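Local atomic coordinates of putative rhamnosidase (Streptomyces avermitilis, PDB entry 3W5M), a protein that hydrolyses terminal non-reducing alpha-L-rhamnose residues from alpha-L-rhamnosides, including citrus flavonoids and gum arabic, and binds L-rhamnose through a calcium-dependent carbohydrate-binding module. Residues 756-761 / 794-799; 762-767 / 790-795. All blocks are in the same frame, centred on the assembly; numbering follows the deposited sequence.

Contact 1 of 2, residues 756-761 / 794-799; sequences KDVIAT and KAFQTA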
loop_
_atom_site.group_PDB
_atom_site.type_symbol
_atom_site.label_atom_id
_atom_site.label_comp_id
_atom_site.label_asym_id
_atom_site.label_seq_id
_atom_site.Cartn_x
_atom_site.Cartn_y
_atom_site.Cartn_z
ATOM N N LYS A 756 -29.592 -3.073 -1.528
ATOM C CA LYS A 756 -28.639 -1.987 -1.327
ATOM C C LYS A 756 -29.220 -0.788 -0.581
ATOM O O LYS A 756 -28.469 -0.049 0.043
ATOM C CB LYS A 756 -27.999 -1.576 -2.668
ATOM C CG LYS A 756 -27.177 -2.693 -3.298
ATOM C CD LYS A 756 -26.808 -2.374 -4.734
ATOM C CE LYS A 756 -25.820 -3.395 -5.254
ATOM N NZ LYS A 756 -25.393 -3.000 -6.624
ATOM N N ASP A 757 -30.547 -0.586 -0.628
ATOM C CA ASP A 757 -31.167 0.504 0.152
ATOM C C ASP A 757 -31.184 0.220 1.666
ATOM O O ASP A 757 -31.024 1.133 2.459
ATOM C CB ASP A 757 -32.570 0.891 -0.358
ATOM C CG ASP A 757 -33.534 -0.296 -0.427
ATOM O OD1 ASP A 757 -33.101 -1.437 -0.693
ATOM O OD2 ASP A 757 -34.752 -0.074 -0.240
ATOM N N VAL A 758 -31.346 -1.039 2.053
ATOM C CA VAL A 758 -31.193 -1.461 3.456
ATOM C C VAL A 758 -29.751 -1.163 3.914
ATOM O O VAL A 758 -29.525 -0.571 4.973
ATOM C CB VAL A 758 -31.501 -2.965 3.631
ATOM C CG1 VAL A 758 -31.225 -3.443 5.053
ATOM C CG2 VAL A 758 -32.949 -3.261 3.257
ATOM N N ILE A 759 -28.795 -1.564 3.093
ATOM C CA ILE A 759 -27.375 -1.308 3.378
ATOM C C ILE A 759 -27.073 0.176 3.501
ATOM O O ILE A 759 -26.444 0.614 4.478
ATOM C CB ILE A 759 -26.445 -1.877 2.289
ATOM C CG1 ILE A 759 -26.516 -3.414 2.190
ATOM C CG2 ILE A 759 -25.016 -1.345 2.472
ATOM C CD1 ILE A 759 -26.282 -4.187 3.469
ATOM N N ALA A 760 -27.494 0.948 2.509
ATOM C CA ALA A 760 -27.182 2.357 2.459
ATOM C C ALA A 760 -27.818 3.123 3.601
ATOM O O ALA A 760 -27.184 3.991 4.195
ATOM C CB ALA A 760 -27.590 2.954 1.122
ATOM N N THR A 761 -29.080 2.808 3.919
ATOM C CA THR A 761 -29.722 3.508 5.014
ATOM C C THR A 761 -29.090 3.079 6.366
ATOM O O THR A 761 -28.921 3.919 7.230
ATOM C CB THR A 761 -31.264 3.345 4.990
ATOM O OG1 THR A 761 -31.760 3.727 3.697
ATOM C CG2 THR A 761 -31.878 4.288 6.004
ATOM N N LYS A 794 -35.497 5.494 13.114
ATOM C CA LYS A 794 -36.965 5.352 13.058
ATOM C C LYS A 794 -37.439 5.108 11.624
ATOM O O LYS A 794 -38.227 4.199 11.370
ATOM C CB LYS A 794 -37.702 6.551 13.631
ATOM C CG LYS A 794 -39.086 6.135 14.102
ATOM C CD LYS A 794 -40.172 7.155 13.816
ATOM C CE LYS A 794 -41.525 6.605 14.276
ATOM N NZ LYS A 794 -42.633 7.600 14.175
ATOM N N ALA A 795 -36.935 5.920 10.698
ATOM C CA ALA A 795 -37.214 5.746 9.281
ATOM C C ALA A 795 -36.737 4.367 8.833
ATOM O O ALA A 795 -37.466 3.656 8.121
ATOM C CB ALA A 795 -36.585 6.869 8.462
ATOM N N PHE A 796 -35.556 3.946 9.294
ATOM C CA PHE A 796 -35.060 2.625 8.957
ATOM C C PHE A 796 -35.982 1.492 9.424
ATOM O O PHE A 796 -36.251 0.547 8.660
ATOM C CB PHE A 796 -33.649 2.394 9.527
ATOM C CG PHE A 796 -33.045 1.095 9.116
ATOM C CD1 PHE A 796 -33.376 -0.081 9.777
ATOM C CD2 PHE A 796 -32.130 1.041 8.045
ATOM C CE1 PHE A 796 -32.833 -1.291 9.387
ATOM C CE2 PHE A 796 -31.586 -0.165 7.658
ATOM C CZ PHE A 796 -31.928 -1.328 8.325
ATOM N N GLN A 797 -36.435 1.563 10.676
ATOM C CA GLN A 797 -37.201 0.452 11.259
ATOM C C GLN A 797 -38.542 0.340 10.565
ATOM O O GLN A 797 -39.007 -0.756 10.264
ATOM C CB GLN A 797 -37.423 0.649 12.752
ATOM C CG GLN A 797 -36.223 0.255 13.592
ATOM C CD GLN A 797 -36.217 0.955 14.933
ATOM O OE1 GLN A 797 -37.034 1.843 15.182
ATOM N NE2 GLN A 797 -35.294 0.564 15.803
ATOM N N THR A 798 -39.128 1.491 10.281
ATOM C CA THR A 798 -40.405 1.536 9.575
ATOM C C THR A 798 -40.327 0.923 8.175
ATOM O O THR A 798 -41.256 0.219 7.748
ATOM C CB THR A 798 -40.949 2.973 9.523
ATOM O OG1 THR A 798 -41.166 3.420 10.866
ATOM C CG2 THR A 798 -42.269 3.040 8.758
ATOM N N ALA A 799 -39.211 1.161 7.485
ATOM C CA ALA A 799 -39.076 0.764 6.088
ATOM C C ALA A 799 -38.696 -0.690 5.926
ATOM O O ALA A 799 -39.188 -1.349 5.007
ATOM C CB ALA A 799 -38.085 1.679 5.353
#
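Thr761 and Phe796 mark the closest backbone approach of segments 756-761 and 794-799, their CA atoms 6.7 Å apart, on helices 756-777 and 783-800, neighbours in the (alpha/alpha)6-barrel; no hydrogen bond crosses between the two segments. Phe796 bridges the interval. With CG anti to the backbone N (chi1 -175°), its ring reaches across to the first turns of helix 756-777 and meets them edge on. Phe796 CE2 comes 3.4 Å from Val758 O, which lies near the ring plane, so an aromatic C-H edge faces the carbonyl oxygen. Next to it, Phe796 CD2 lies 3.8 Å from Thr761 CG2, also near the ring plane, the two side chains passing in opposite directions. The Val758 and Phe796 side chains cross at about a right angle, Val758 CG1 standing 4.0 Å from Phe796 CZ. Thr761 OG1 bonds back to Asp757 O at 3.0 Å; that oxygen also takes the Thr761 N bond, from the opposite face of its plane. The hydroxyl is also hydrogen-bonded to Arg739 N, its strongest partner, and to Tyr800 OH, whose ring packs edge-to-face with Phe796. The buried hydroxyl is thus satisfied away from the Phe796 ring, and the helices meet here by apolar packing plus one weakly polar edge contact with a carbonyl.

Contact 2 of 2, residues 762-767 / 790-795; sequences AYFAHS and TRIRKA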
loop_
_atom_site.group_PDB
_atom_site.type_symbol
_atom_site.label_atom_id
_atom_site.label_comp_id
_atom_site.label_asym_id
_atom_site.label_seq_id
_atom_site.Cartn_x
_atom_site.Cartn_y
_atom_site.Cartn_z
ATOM N N ALA A 762 -28.689 1.812 6.514
ATOM C CA ALA A 762 -28.034 1.338 7.738
ATOM C C ALA A 762 -26.704 2.081 7.965
ATOM O O ALA A 762 -26.419 2.591 9.067
ATOM C CB ALA A 762 -27.816 -0.162 7.680
ATOM N N TYR A 763 -25.924 2.214 6.899
ATOM C CA TYR A 763 -24.647 2.940 7.005
ATOM C C TYR A 763 -24.783 4.439 7.304
ATOM O O TYR A 763 -23.975 5.006 8.064
ATOM C CB TYR A 763 -23.729 2.639 5.803
ATOM C CG TYR A 763 -22.643 1.660 6.184
ATOM C CD1 TYR A 763 -21.529 2.103 6.904
ATOM C CD2 TYR A 763 -22.720 0.300 5.865
ATOM C CE1 TYR A 763 -20.537 1.233 7.302
ATOM C CE2 TYR A 763 -21.716 -0.587 6.257
ATOM C CZ TYR A 763 -20.605 -0.103 6.956
ATOM O OH TYR A 763 -19.572 -0.935 7.386
ATOM N N PHE A 764 -25.827 5.069 6.759
ATOM C CA PHE A 764 -26.149 6.461 7.031
ATOM C C PHE A 764 -26.400 6.679 8.536
ATOM O O PHE A 764 -25.799 7.565 9.162
ATOM C CB PHE A 764 -27.359 6.870 6.143
ATOM C CG PHE A 764 -27.848 8.300 6.305
ATOM C CD1 PHE A 764 -27.029 9.333 6.766
ATOM C CD2 PHE A 764 -29.151 8.624 5.937
ATOM C CE1 PHE A 764 -27.502 10.629 6.876
ATOM C CE2 PHE A 764 -29.622 9.932 6.037
ATOM C CZ PHE A 764 -28.800 10.938 6.506
ATOM N N ALA A 765 -27.291 5.866 9.109
ATOM C CA ALA A 765 -27.568 5.880 10.546
ATOM C C ALA A 765 -26.315 5.662 11.369
ATOM O O ALA A 765 -26.085 6.392 12.334
ATOM C CB ALA A 765 -28.594 4.810 10.907
ATOM N N HIS A 766 -25.525 4.651 10.999
ATOM C CA HIS A 766 -24.325 4.299 11.756
ATOM C C HIS A 766 -23.319 5.460 11.766
ATOM O O HIS A 766 -22.674 5.728 12.803
ATOM C CB HIS A 766 -23.654 3.052 11.170
ATOM C CG HIS A 766 -22.520 2.521 11.998
ATOM N ND1 HIS A 766 -22.669 2.122 13.308
ATOM C CD2 HIS A 766 -21.217 2.305 11.686
ATOM C CE1 HIS A 766 -21.513 1.679 13.770
ATOM N NE2 HIS A 766 -20.613 1.784 12.807
ATOM N N SER A 767 -23.166 6.108 10.609
ATOM C CA SER A 767 -22.326 7.302 10.530
ATOM C C SER A 767 -22.831 8.440 11.438
ATOM O O SER A 767 -22.029 9.106 12.090
ATOM C CB SER A 767 -22.161 7.777 9.094
ATOM O OG SER A 767 -21.267 6.915 8.439
ATOM N N THR A 790 -31.356 9.168 15.772
ATOM C CA THR A 790 -32.741 8.815 16.195
ATOM C C THR A 790 -33.721 8.815 15.004
ATOM O O THR A 790 -34.516 7.885 14.837
ATOM C CB THR A 790 -33.259 9.822 17.243
ATOM O OG1 THR A 790 -32.356 9.851 18.350
ATOM C CG2 THR A 790 -34.652 9.416 17.752
ATOM N N ARG A 791 -33.656 9.864 14.188
ATOM C CA ARG A 791 -34.585 10.006 13.056
ATOM C C ARG A 791 -34.344 9.000 11.938
ATOM O O ARG A 791 -35.299 8.475 11.367
ATOM C CB ARG A 791 -34.622 11.429 12.542
ATOM C CG ARG A 791 -35.279 12.369 13.529
ATOM C CD ARG A 791 -35.455 13.752 12.946
ATOM N NE ARG A 791 -34.192 14.467 12.862
ATOM C CZ ARG A 791 -33.554 14.738 11.728
ATOM N NH1 ARG A 791 -34.050 14.342 10.560
ATOM N NH2 ARG A 791 -32.411 15.403 11.761
ATOM N N ILE A 792 -33.076 8.685 11.659
ATOM C CA ILE A 792 -32.765 7.657 10.679
ATOM C C ILE A 792 -33.137 6.271 11.150
ATOM O O ILE A 792 -33.668 5.472 10.364
ATOM C CB ILE A 792 -31.277 7.638 10.282
ATOM C CG1 ILE A 792 -30.852 9.007 9.774
ATOM C CG2 ILE A 792 -31.070 6.623 9.149
ATOM C CD1 ILE A 792 -29.336 9.149 9.660
ATOM N N ARG A 793 -32.830 5.962 12.413
ATOM C CA ARG A 793 -33.196 4.667 12.965
ATOM C C ARG A 793 -34.716 4.450 12.867
ATOM O O ARG A 793 -35.147 3.344 12.585
ATOM C CB ARG A 793 -32.733 4.498 14.411
ATOM C CG ARG A 793 -33.125 3.164 15.013
ATOM C CD ARG A 793 -32.324 2.783 16.233
ATOM N NE ARG A 793 -32.286 3.841 17.228
ATOM C CZ ARG A 793 -31.461 3.850 18.275
ATOM N NH1 ARG A 793 -30.588 2.844 18.466
ATOM N NH2 ARG A 793 -31.507 4.871 19.129
ATOM N N LYS A 794 -35.497 5.494 13.114
ATOM C CA LYS A 794 -36.965 5.352 13.058
ATOM C C LYS A 794 -37.439 5.108 11.624
ATOM O O LYS A 794 -38.227 4.199 11.370
ATOM C CB LYS A 794 -37.702 6.551 13.631
ATOM C CG LYS A 794 -39.086 6.135 14.102
ATOM C CD LYS A 794 -40.172 7.155 13.816
ATOM C CE LYS A 794 -41.525 6.605 14.276
ATOM N NZ LYS A 794 -42.633 7.600 14.175
ATOM N N ALA A 795 -36.935 5.920 10.698
ATOM C CA ALA A 795 -37.214 5.746 9.281
ATOM C C ALA A 795 -36.737 4.367 8.833
ATOM O O ALA A 795 -37.466 3.656 8.121
ATOM C CB ALA A 795 -36.585 6.869 8.462
#
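Ile792 drives its CD1 methyl onto the face of the Phe764 ring, 3.4 Å from the centroid and only 3° off the ring normal, a close, almost perpendicular CH-pi contact. The methyl sits so centrally that all six ring carbons are at similar range, the nearest, Phe764 CE1, 3.6 Å from Ile792 CD1. The two side chains cross at about a right angle, the isoleucine end-on to the flat of the ring. Its branches part at CB: CG1 lies beside the backbone N (chi1 -56°), and an extended chi2 of 167° carries CD1 on to the ring, whereas Ile792 CG2 turns to Ala765 and stops 3.5 Å from Ala765 CB. This small alanine lets the backbones close in, with the CA atoms of Ala765 and Ile792 5.5 Å apart. Helices 756-777 and 783-800 are consecutive helices of the (alpha/alpha)6-barrel, the catalytic domain of this family 78 glycosidase, and Phe764 also touches Leu730 and Glu731 of helix 713-732. An alanine in place of Phe764 would probably leave the Ile792 CD1 methyl without its aromatic platform and open a gap between the helices. Beside this pair, Ala765 also packs on Phe789, one turn before Ile792 on the same helix.

How the contacts relate
Contacts 1 and 2 are successive portions of one interface between helices 756-777 and 783-800, their centres about 7 Å apart; the pairs Thr761-Phe796 and Ala765-Ile792 show the helices running antiparallel. In both the touching residues are buried, although helix 783-800 also carries exposed residues such as Arg791, Lys794 and Thr798. Contact 1 involves the start of the first helix and the final turns of the second, and there a phenylalanine fills a wider interval than the alanine and isoleucine of contact 2. Contact 1 brings a carbonyl oxygen and a hydroxyl network beside its ring, whereas the contact 2 interface is wholly apolar. Packing is continuous between them, Phe796 CE2 lying 3.7 Å from Ala762 N.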